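Pseudoazurin (Methylobacterium extorquens, PDB 1PMY) binds one copper ion and probably transfers electrons, as a type 1 blue copper protein of the plastocyanin/azurin family. Local coordinates at residues A[79-82]-A[83-86]; A[107-110]-A[111-115]; A[96-99]-A[100-104]; A[57-60]-A[61-64]; A[23-26]-A[27-31]. One frame throughout, in Å; residues are numbered along the deposited sequence.

Contact 1: A[79-82]-A[83-86]. With CU (copper (II) ion), chain B.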
# COMPACT_ATOMS: atom_id res chain seq x y z
N ALA A 79 3.36 9.50 -1.99
CA ALA A 79 3.38 10.85 -1.39
C ALA A 79 2.84 11.97 -2.16
O ALA A 79 1.84 12.62 -1.68
CB ALA A 79 4.54 11.12 -0.48
N PRO A 80 3.31 12.25 -3.39
CA PRO A 80 2.81 13.35 -4.19
C PRO A 80 1.33 13.14 -4.59
O PRO A 80 0.68 14.22 -4.74
CB PRO A 80 3.64 13.29 -5.47
CG PRO A 80 4.39 12.03 -5.44
CD PRO A 80 4.51 11.53 -3.97
N HIS A 81 0.81 11.89 -4.66
CA HIS A 81 -0.60 11.73 -5.05
C HIS A 81 -1.53 11.20 -3.97
O HIS A 81 -2.55 10.54 -4.28
CB HIS A 81 -0.77 10.82 -6.35
CG HIS A 81 0.15 11.30 -7.41
ND1 HIS A 81 1.10 10.49 -8.02
CD2 HIS A 81 0.21 12.53 -7.99
CE1 HIS A 81 1.72 11.26 -8.95
NE2 HIS A 81 1.20 12.43 -8.98
N TYR A 82 -1.20 11.38 -2.69
CA TYR A 82 -2.10 10.88 -1.60
C TYR A 82 -3.48 11.54 -1.63
O TYR A 82 -4.48 10.80 -1.58
CB TYR A 82 -1.30 11.03 -0.29
CG TYR A 82 -2.18 10.74 0.92
CD1 TYR A 82 -2.76 9.52 1.20
CD2 TYR A 82 -2.57 11.84 1.71
CE1 TYR A 82 -3.60 9.33 2.32
CE2 TYR A 82 -3.47 11.69 2.79
CZ TYR A 82 -3.88 10.43 3.15
OH TYR A 82 -4.84 10.34 4.15
N MET A 83 -3.53 12.84 -1.86
CA MET A 83 -4.77 13.63 -1.90
C MET A 83 -5.65 13.18 -3.07
O MET A 83 -6.87 13.29 -3.09
CB MET A 83 -4.48 15.14 -1.98
CG MET A 83 -4.11 15.77 -0.70
SD MET A 83 -5.35 15.59 0.57
CE MET A 83 -6.84 16.41 -0.01
N MET A 84 -5.02 12.60 -4.10
CA MET A 84 -5.61 11.99 -5.27
C MET A 84 -5.95 10.51 -5.08
O MET A 84 -6.40 9.90 -6.03
CB MET A 84 -4.68 12.17 -6.50
CG MET A 84 -4.85 13.64 -6.96
SD MET A 84 -3.75 13.82 -8.44
CE MET A 84 -4.95 13.13 -9.69
N GLY A 85 -5.84 9.96 -3.88
CA GLY A 85 -6.23 8.60 -3.60
C GLY A 85 -5.24 7.52 -4.03
O GLY A 85 -5.70 6.35 -4.10
N MET A 86 -3.97 7.87 -4.23
CA MET A 86 -3.05 6.74 -4.67
C MET A 86 -2.53 6.02 -3.43
O MET A 86 -1.58 6.50 -2.76
CB MET A 86 -1.88 7.36 -5.47
CG MET A 86 -1.24 6.17 -6.24
SD MET A 86 -0.15 6.88 -7.57
CE MET A 86 0.83 5.38 -7.89
CU CU B . 1.77 8.71 -7.50
O HOH W 1 -0.83 14.46 -1.63
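Two first torsions bring His81 and Met86 to the same copper ion. CG of His81 is anti to the carbonyl carbon (chi1 -50°), which places the imidazole beside the backbone N. CG of Met86 is anti to its backbone N (chi1 -163°), and the chain then runs extended to the sulfur. The two side chains lie side by side and point the same way, with His81 CB 3.7 Å from Met86 CB. His81 ND1 binds the copper at 2.0 Å. Met86 SD binds more distantly, 2.7 Å from the copper. His40 and Cys78 complete the site.

Pro80 CB lies over one face of the imidazole. Met84 SD comes to 4.2 Å from His81 CD2, oblique to the ring.

Backbone bonds join the residues that carry the two ligands. Met86 N donates to His81 O over 3.0 Å, in a nearly straight bond (162°). Met84 N gives the same oxygen a weak second bond. Gly85 N donates to Tyr82 O at 2.8 Å and closes a type I turn. The positive phi of Gly85 is one that glycine adopts most easily. A water accepts from Met83 N and donates to Ala79 O, and so bridges the two segments.

The ligand set of two histidines, a cysteine and a distant methionine is that of a type 1 blue copper centre. The long thioether bond implies a weak ligand. The hydrogen-bonded turn probably limits rearrangement of the site when the copper changes oxidation state.

Contact 2: A[107-110]-A[111-115]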
# COMPACT_ATOMS: atom_id res chain seq x y z
N HIS A 107 -9.04 9.56 6.32
CA HIS A 107 -8.44 10.11 5.03
C HIS A 107 -9.50 11.00 4.39
O HIS A 107 -10.66 10.98 4.80
CB HIS A 107 -8.22 8.87 4.06
CG HIS A 107 -7.33 7.81 4.63
ND1 HIS A 107 -7.72 6.63 5.24
CD2 HIS A 107 -5.97 7.88 4.72
CE1 HIS A 107 -6.58 6.00 5.67
NE2 HIS A 107 -5.54 6.77 5.36
N ASN A 108 -9.07 11.70 3.29
CA ASN A 108 -10.06 12.50 2.51
C ASN A 108 -11.05 11.48 1.89
O ASN A 108 -10.70 10.28 1.75
CB ASN A 108 -9.37 13.32 1.37
CG ASN A 108 -8.54 12.34 0.51
OD1 ASN A 108 -9.12 11.82 -0.47
ND2 ASN A 108 -7.31 12.06 0.90
N LYS A 109 -12.18 12.00 1.51
CA LYS A 109 -13.29 11.29 0.93
C LYS A 109 -12.91 10.31 -0.18
O LYS A 109 -13.27 9.11 -0.15
CB LYS A 109 -14.41 12.22 0.48
CG LYS A 109 -15.69 11.42 0.17
CD LYS A 109 -16.78 12.25 -0.45
CE LYS A 109 -18.19 11.95 0.01
NZ LYS A 109 -18.41 10.52 0.38
N LEU A 110 -12.17 10.81 -1.13
CA LEU A 110 -11.68 10.10 -2.32
C LEU A 110 -10.80 8.96 -1.99
O LEU A 110 -11.04 7.82 -2.51
CB LEU A 110 -11.31 11.18 -3.29
CG LEU A 110 -10.20 11.28 -4.21
CD1 LEU A 110 -9.64 10.02 -4.84
CD2 LEU A 110 -10.65 12.28 -5.32
N THR A 111 -9.85 9.11 -1.07
CA THR A 111 -8.95 8.04 -0.63
C THR A 111 -9.75 7.01 0.17
O THR A 111 -9.52 5.81 0.03
CB THR A 111 -7.73 8.54 0.23
OG1 THR A 111 -7.02 9.49 -0.72
CG2 THR A 111 -6.75 7.52 0.69
N GLN A 112 -10.65 7.48 1.02
CA GLN A 112 -11.46 6.61 1.88
C GLN A 112 -12.28 5.62 0.99
O GLN A 112 -12.40 4.43 1.30
CB GLN A 112 -12.44 7.35 2.81
CG GLN A 112 -13.04 6.47 3.92
CD GLN A 112 -12.03 5.75 4.79
OE1 GLN A 112 -11.18 6.33 5.49
NE2 GLN A 112 -11.90 4.43 4.74
N LYS A 113 -12.79 6.21 -0.08
CA LYS A 113 -13.68 5.43 -0.96
C LYS A 113 -12.91 4.35 -1.66
O LYS A 113 -13.56 3.34 -2.11
CB LYS A 113 -14.49 6.31 -1.89
CG LYS A 113 -15.47 7.27 -1.24
CD LYS A 113 -16.03 6.78 0.06
CE LYS A 113 -17.09 5.72 -0.10
NZ LYS A 113 -18.31 6.18 0.73
N ARG A 114 -11.65 4.61 -1.84
CA ARG A 114 -10.78 3.60 -2.48
C ARG A 114 -10.43 2.50 -1.52
O ARG A 114 -10.30 1.33 -1.93
CB ARG A 114 -9.52 4.28 -3.05
CG ARG A 114 -9.91 4.83 -4.44
CD ARG A 114 -8.65 5.19 -5.15
NE ARG A 114 -9.01 5.86 -6.42
CZ ARG A 114 -8.06 6.34 -7.21
NH1 ARG A 114 -6.75 6.29 -6.89
NH2 ARG A 114 -8.46 6.76 -8.41
N LEU A 115 -10.19 2.86 -0.24
CA LEU A 115 -9.82 1.84 0.75
C LEU A 115 -10.96 0.94 1.15
O LEU A 115 -10.72 -0.23 1.51
CB LEU A 115 -9.25 2.49 2.04
CG LEU A 115 -7.88 3.10 1.89
CD1 LEU A 115 -7.55 3.93 3.11
CD2 LEU A 115 -6.85 1.98 1.70
O HOH W 2 -11.91 8.79 6.66
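The N-terminal end of helix 109-120 is capped here, with Asn108 as the N-cap and Thr111 as its partner. Asn108 CG sits between its backbone N and carbonyl carbon (chi1 54°), and this turns the amide over the first turn. Asn108 OD1 accepts from Thr111 N at 2.9 Å, the donor lying above the carbonyl plane. Asn108 ND2 donates to Thr111 OG1 over 3.1 Å. With an alanine in place of Asn108, Thr111 N would probably be left without its capping acceptor, and the first turn would be likely to fray. The main-chain bond from Gln112 N to Asn108 O, 2.9 Å long, starts the helical pattern.

His107 packs across the side chains of the first turns at about a right angle. Its CB meets Thr111 CG2 at 3.9 Å, and its CE1 lies 3.4 Å from Leu115 CD1. His107 ND1 gives Gln112 OE1 a weak bond in the ring plane. A water also links His107 N to Gln112 OE1, while Gln112 NE2 turns to Asp116. Arg114 reaches away to the backbone oxygens of Met15 and Met16, near the copper loop. The arrangement is a classic asparagine N-cap.

Contact 3: A[96-99]-A[100-104]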
# COMPACT_ATOMS: atom_id res chain seq x y z
N ARG A 96 -3.86 -10.34 12.58
CA ARG A 96 -4.69 -9.19 12.26
C ARG A 96 -4.80 -8.25 13.49
O ARG A 96 -5.76 -7.45 13.63
CB ARG A 96 -6.04 -9.53 11.72
CG ARG A 96 -6.11 -10.43 10.47
CD ARG A 96 -5.79 -9.71 9.22
NE ARG A 96 -5.77 -10.60 8.03
CZ ARG A 96 -4.64 -11.18 7.58
NH1 ARG A 96 -3.44 -11.03 8.06
NH2 ARG A 96 -4.90 -11.93 6.52
N ASP A 97 -3.79 -8.29 14.31
CA ASP A 97 -3.67 -7.47 15.53
C ASP A 97 -3.88 -5.99 15.24
O ASP A 97 -4.59 -5.35 16.04
CB ASP A 97 -2.34 -7.67 16.26
CG ASP A 97 -2.02 -9.02 16.79
OD1 ASP A 97 -2.82 -9.98 16.71
OD2 ASP A 97 -0.89 -9.17 17.33
N ASN A 98 -3.31 -5.44 14.17
CA ASN A 98 -3.42 -4.05 13.83
C ASN A 98 -4.54 -3.66 12.88
O ASN A 98 -4.68 -2.48 12.42
CB ASN A 98 -2.07 -3.43 13.44
CG ASN A 98 -1.79 -3.84 11.96
OD1 ASN A 98 -1.86 -5.01 11.58
ND2 ASN A 98 -1.51 -2.82 11.16
N LEU A 99 -5.39 -4.60 12.49
CA LEU A 99 -6.54 -4.26 11.58
C LEU A 99 -7.46 -3.16 12.10
O LEU A 99 -7.75 -2.26 11.31
CB LEU A 99 -7.32 -5.59 11.40
CG LEU A 99 -8.44 -5.48 10.36
CD1 LEU A 99 -8.04 -4.97 9.04
CD2 LEU A 99 -8.92 -6.98 10.22
N GLU A 100 -7.96 -3.21 13.29
CA GLU A 100 -8.93 -2.17 13.79
C GLU A 100 -8.20 -0.85 13.82
O GLU A 100 -8.81 0.18 13.43
CB GLU A 100 -9.40 -2.60 15.19
CG GLU A 100 -10.36 -1.62 15.91
CD GLU A 100 -11.60 -1.23 15.18
OE1 GLU A 100 -12.09 -1.91 14.26
OE2 GLU A 100 -12.05 -0.10 15.55
N ALA A 101 -6.94 -0.82 14.26
CA ALA A 101 -6.13 0.38 14.25
C ALA A 101 -5.96 0.98 12.85
O ALA A 101 -6.09 2.21 12.61
CB ALA A 101 -4.83 0.28 15.01
N ALA A 102 -5.62 0.10 11.92
CA ALA A 102 -5.28 0.56 10.52
C ALA A 102 -6.54 1.07 9.84
O ALA A 102 -6.48 2.12 9.13
CB ALA A 102 -4.59 -0.51 9.72
N LYS A 103 -7.66 0.40 10.04
CA LYS A 103 -8.97 0.76 9.42
C LYS A 103 -9.50 2.07 10.00
O LYS A 103 -10.15 2.89 9.34
CB LYS A 103 -9.90 -0.37 9.68
CG LYS A 103 -10.88 -1.00 8.82
CD LYS A 103 -11.71 -2.01 9.63
CE LYS A 103 -12.75 -1.47 10.56
NZ LYS A 103 -12.48 -0.99 11.96
N SER A 104 -9.13 2.40 11.27
CA SER A 104 -9.52 3.62 11.95
C SER A 104 -8.82 4.87 11.51
O SER A 104 -9.25 5.98 11.93
CB SER A 104 -9.43 3.42 13.48
OG SER A 104 -10.24 2.35 13.88
O HOH W 3 -7.84 -6.00 14.55
O HOH W 4 -5.97 -3.19 16.14
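Asn98 and Ala102 meet on the packed side of helix 99-103, at its first turn. Ala102 N donates to Asn98 O over 2.8 Å. Ala102 CB also lies against that oxygen, at 3.3 Å. Asn98 CG stands between the backbone N and the carbonyl carbon (chi1 80°), which brings ND2 to 4.1 Å from Ala102 CB. That amide nitrogen donates to Val73 O, so Asn98 ties the helix start to strand 72-77. Ala102 is buried against Val73. Leu99 lies against Val73 and against Phe119 of helix 109-120. The next helical bond runs from Lys103 N to Leu99 O at 2.9 Å.

The solvent side is looser and wetter. One water accepts from Glu100 N and donates to Arg96 O. A second accepts from Ala101 N and donates to Asp97 O. Both waters stand between early amides of the helix and carbonyls of the turn before it. Further along, Lys103 NZ forms a salt bridge with Glu100 OE1, meeting the oxygen from above the carboxylate plane. The 2.5 Å between Lys103 NZ and Glu100 OE1 is short for such a pair, and its exact value carries little. A bend at chi2 of Glu100 (55°) and bends near the end of Lys103 bring the charged groups together. Glu100 O takes two bonds, from Ser104 N and, at 2.6 Å, from Ser104 OG. These reach it from opposite faces of its plane.

The type I turn from Arg96 to Leu99 leads straight into the helix. The whole is a short amphipathic helix, with one side laid on the beta sheet and the other largely exposed.

Contact 4: A[57-60]-A[61-64]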
# COMPACT_ATOMS: atom_id res chain seq x y z
N LYS A 57 9.99 4.87 2.73
CA LYS A 57 9.88 6.12 2.00
C LYS A 57 10.90 6.01 0.84
O LYS A 57 12.07 6.23 0.98
CB LYS A 57 10.19 7.41 2.77
CG LYS A 57 9.65 8.55 1.92
CD LYS A 57 10.27 9.82 1.82
CE LYS A 57 10.83 10.64 2.90
NZ LYS A 57 12.19 11.19 2.46
N THR A 58 10.33 5.73 -0.33
CA THR A 58 11.10 5.52 -1.54
C THR A 58 11.28 6.82 -2.32
O THR A 58 10.58 7.77 -2.08
CB THR A 58 10.57 4.30 -2.42
OG1 THR A 58 9.26 4.61 -3.00
CG2 THR A 58 10.43 3.06 -1.47
N THR A 59 12.24 6.74 -3.23
CA THR A 59 12.55 7.87 -4.15
C THR A 59 11.65 7.79 -5.37
O THR A 59 11.28 6.79 -6.02
CB THR A 59 14.06 7.75 -4.61
OG1 THR A 59 14.82 7.81 -3.39
CG2 THR A 59 14.36 8.91 -5.59
N VAL A 60 11.09 9.01 -5.58
CA VAL A 60 10.17 9.21 -6.68
C VAL A 60 10.77 8.78 -8.06
O VAL A 60 11.92 9.13 -8.35
CB VAL A 60 9.57 10.59 -6.62
CG1 VAL A 60 8.77 10.87 -7.92
CG2 VAL A 60 8.68 10.87 -5.43
N GLY A 61 9.96 8.05 -8.78
CA GLY A 61 10.32 7.59 -10.14
C GLY A 61 11.29 6.43 -10.21
O GLY A 61 11.69 6.04 -11.34
N GLN A 62 11.66 5.83 -9.07
CA GLN A 62 12.59 4.68 -9.07
C GLN A 62 11.86 3.38 -8.73
O GLN A 62 10.89 3.32 -7.92
CB GLN A 62 13.66 4.85 -7.97
CG GLN A 62 14.59 5.99 -8.29
CD GLN A 62 15.89 5.98 -7.56
OE1 GLN A 62 16.73 6.83 -7.90
NE2 GLN A 62 16.15 5.17 -6.53
N GLU A 63 12.45 2.27 -9.24
CA GLU A 63 11.87 0.93 -8.87
C GLU A 63 12.29 0.80 -7.38
O GLU A 63 13.37 1.38 -6.99
CB GLU A 63 12.71 -0.17 -9.46
CG GLU A 63 12.98 -0.29 -10.89
CD GLU A 63 13.02 -1.73 -11.45
OE1 GLU A 63 13.40 -2.64 -10.69
OE2 GLU A 63 12.63 -1.85 -12.60
N ALA A 64 11.54 0.06 -6.61
CA ALA A 64 11.90 -0.09 -5.20
C ALA A 64 11.41 -1.46 -4.75
O ALA A 64 10.42 -1.94 -5.31
CB ALA A 64 11.13 0.97 -4.35
O HOH W 5 9.83 4.58 -5.86
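Thr59 and Gln62 hold the turn by one direct hydrogen bond. Gln62 N donates to Thr59 O at 3.2 Å and closes a type II turn. Gly61 takes the positive phi (77°) of such a turn; a CB there would clash with Val60 O.

A single water supplies the other polar links. It donates to Thr59 O and to Gln62 O, each at 2.6 Å, and accepts from Thr58 OG1. It bridges the two limbs beside the direct bond, using the same Thr59 O. Thr58 OG1 is also hydrogen-bonded to Val42 N.

The remaining contacts are van der Waals. Thr58 CG2 meets Ala64 CB at 3.6 Å, across the open end of the loop. Gln62 CD lies 3.8 Å from Thr59 CG2. The Gln62 chain is extended beyond CG, and its amide end crosses the threonine at a slant, against CB and CG2, rather than bonding to it. Thr59 CB is 3.8 Å from Gln62 NE2.

The loop leads into strand 64-67, where Ala64 pairs with Phe33 of strand 30-34. Backbone bonds from Thr58 to Val42 and from Gly61 to His40 tie it to the loop before strand 43-44, which carries the copper ligand His40.

Contact 5: A[23-26]-A[27-31]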
# COMPACT_ATOMS: atom_id res chain seq x y z
N VAL A 23 -2.65 -6.49 -2.07
CA VAL A 23 -1.66 -7.53 -2.14
C VAL A 23 -1.68 -8.45 -0.92
O VAL A 23 -1.48 -7.97 0.21
CB VAL A 23 -0.21 -6.91 -2.29
CG1 VAL A 23 0.77 -8.07 -2.54
CG2 VAL A 23 -0.15 -5.98 -3.52
N ARG A 24 -1.77 -9.75 -1.16
CA ARG A 24 -1.72 -10.78 -0.09
C ARG A 24 -0.35 -11.43 -0.10
O ARG A 24 -0.01 -11.93 -1.20
CB ARG A 24 -2.88 -11.73 -0.17
CG ARG A 24 -4.26 -11.06 -0.11
CD ARG A 24 -5.38 -12.06 -0.31
NE ARG A 24 -6.57 -11.41 -0.95
CZ ARG A 24 -7.65 -11.04 -0.26
NH1 ARG A 24 -7.76 -11.30 1.04
NH2 ARG A 24 -8.65 -10.37 -0.85
N LEU A 25 0.44 -11.42 0.92
CA LEU A 25 1.80 -11.95 0.97
C LEU A 25 1.94 -12.85 2.20
O LEU A 25 1.18 -12.76 3.14
CB LEU A 25 2.77 -10.76 1.27
CG LEU A 25 2.92 -9.69 0.20
CD1 LEU A 25 4.05 -8.73 0.58
CD2 LEU A 25 3.27 -10.32 -1.13
N LYS A 26 3.04 -13.59 2.17
CA LYS A 26 3.47 -14.44 3.26
C LYS A 26 4.70 -13.74 3.84
O LYS A 26 5.31 -12.95 3.10
CB LYS A 26 3.95 -15.82 2.78
CG LYS A 26 2.73 -16.62 2.24
CD LYS A 26 2.77 -18.01 2.87
CE LYS A 26 2.62 -17.97 4.42
NZ LYS A 26 3.25 -19.26 4.92
N PRO A 27 4.97 -14.02 5.10
CA PRO A 27 6.17 -13.42 5.73
C PRO A 27 7.38 -13.87 4.90
O PRO A 27 7.50 -15.05 4.50
CB PRO A 27 6.13 -13.99 7.15
CG PRO A 27 4.91 -14.78 7.31
CD PRO A 27 4.28 -14.97 5.97
N GLY A 28 8.30 -12.95 4.66
CA GLY A 28 9.51 -13.21 3.84
C GLY A 28 9.28 -12.70 2.41
O GLY A 28 10.30 -12.44 1.76
N ASP A 29 8.00 -12.53 1.96
CA ASP A 29 7.73 -12.05 0.62
C ASP A 29 8.23 -10.59 0.46
O ASP A 29 8.30 -9.82 1.45
CB ASP A 29 6.38 -12.23 0.04
CG ASP A 29 5.84 -13.64 -0.07
OD1 ASP A 29 6.70 -14.59 -0.24
OD2 ASP A 29 4.66 -13.89 -0.05
N SER A 30 8.44 -10.20 -0.75
CA SER A 30 8.78 -8.82 -1.09
C SER A 30 7.82 -8.35 -2.19
O SER A 30 7.14 -9.08 -2.96
CB SER A 30 10.26 -8.66 -1.38
OG SER A 30 10.54 -9.35 -2.60
N ILE A 31 7.72 -7.00 -2.29
CA ILE A 31 7.01 -6.40 -3.44
C ILE A 31 8.09 -5.60 -4.20
O ILE A 31 8.85 -4.92 -3.55
CB ILE A 31 5.83 -5.43 -3.01
CG1 ILE A 31 4.69 -6.24 -2.37
CG2 ILE A 31 5.31 -4.56 -4.18
CD1 ILE A 31 3.59 -5.36 -1.61
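Val23 and Ile31 reach toward each other tip to tip, with Val23 CG1 4.0 Å from Ile31 CD1. Val23 CG1 is anti to the backbone N (chi1 -173°), and this aims the methyl at the isoleucine. Leu25 instead crosses Ile31 at about a right angle. Its CD1 lies 3.9 Å from Ile31 CG1, and its other methyl, CD2, is 3.8 Å from Asp29 CB. One leucine therefore touches both the isoleucine and the aspartate. Val3 of strand 2-8 and Val90 of strand 87-92 pack on this apolar group.

The two segments run 143° apart, yet their strands are not sheet neighbours, because strand 2-8 lies between strands 17-25 and 30-34. The turn is thus a connection within the cupredoxin beta sandwich and not a simple hairpin.

At the turn, Asp29 crosses Lys26 obliquely. Lys26 N donates to Asp29 OD2 at 2.8 Å in a nearly straight bond (167°), from above the carboxylate plane. Asp29 N returns a bond to Lys26 O at 3.0 Å and closes a type II turn. At the backbone angles of Gly28 a CB would run into the preceding carbonyl oxygen. The second carboxylate oxygen, OD1, accepts from Asp1 N. Replacing Asp29 by an alanine would probably leave Lys26 N and the chain's amino terminus without these acceptors.

Overall arrangement
Along the chain the order is contact 5, contact 4, contact 1, contact 3, contact 2. Each is a local turn or helix start, in series with the others; none nest or cross. Contact 5 closes the turn from strand 17-25 to strand 30-34. Contact 4 closes the loop leading into strand 64-67. Contact 1 makes up most of the loop between strands 72-77 and 87-92. Contact 3 starts helix 99-103, and contact 2 follows at once by starting helix 109-120. Contacts 1 and 2 touch, with a probable, weak hydrogen bond from Arg114 NH1 to Gly85 O, which brings helix 109-120 against the copper loop. Contact 5 lies across the chain's centre from contacts 1 and 2.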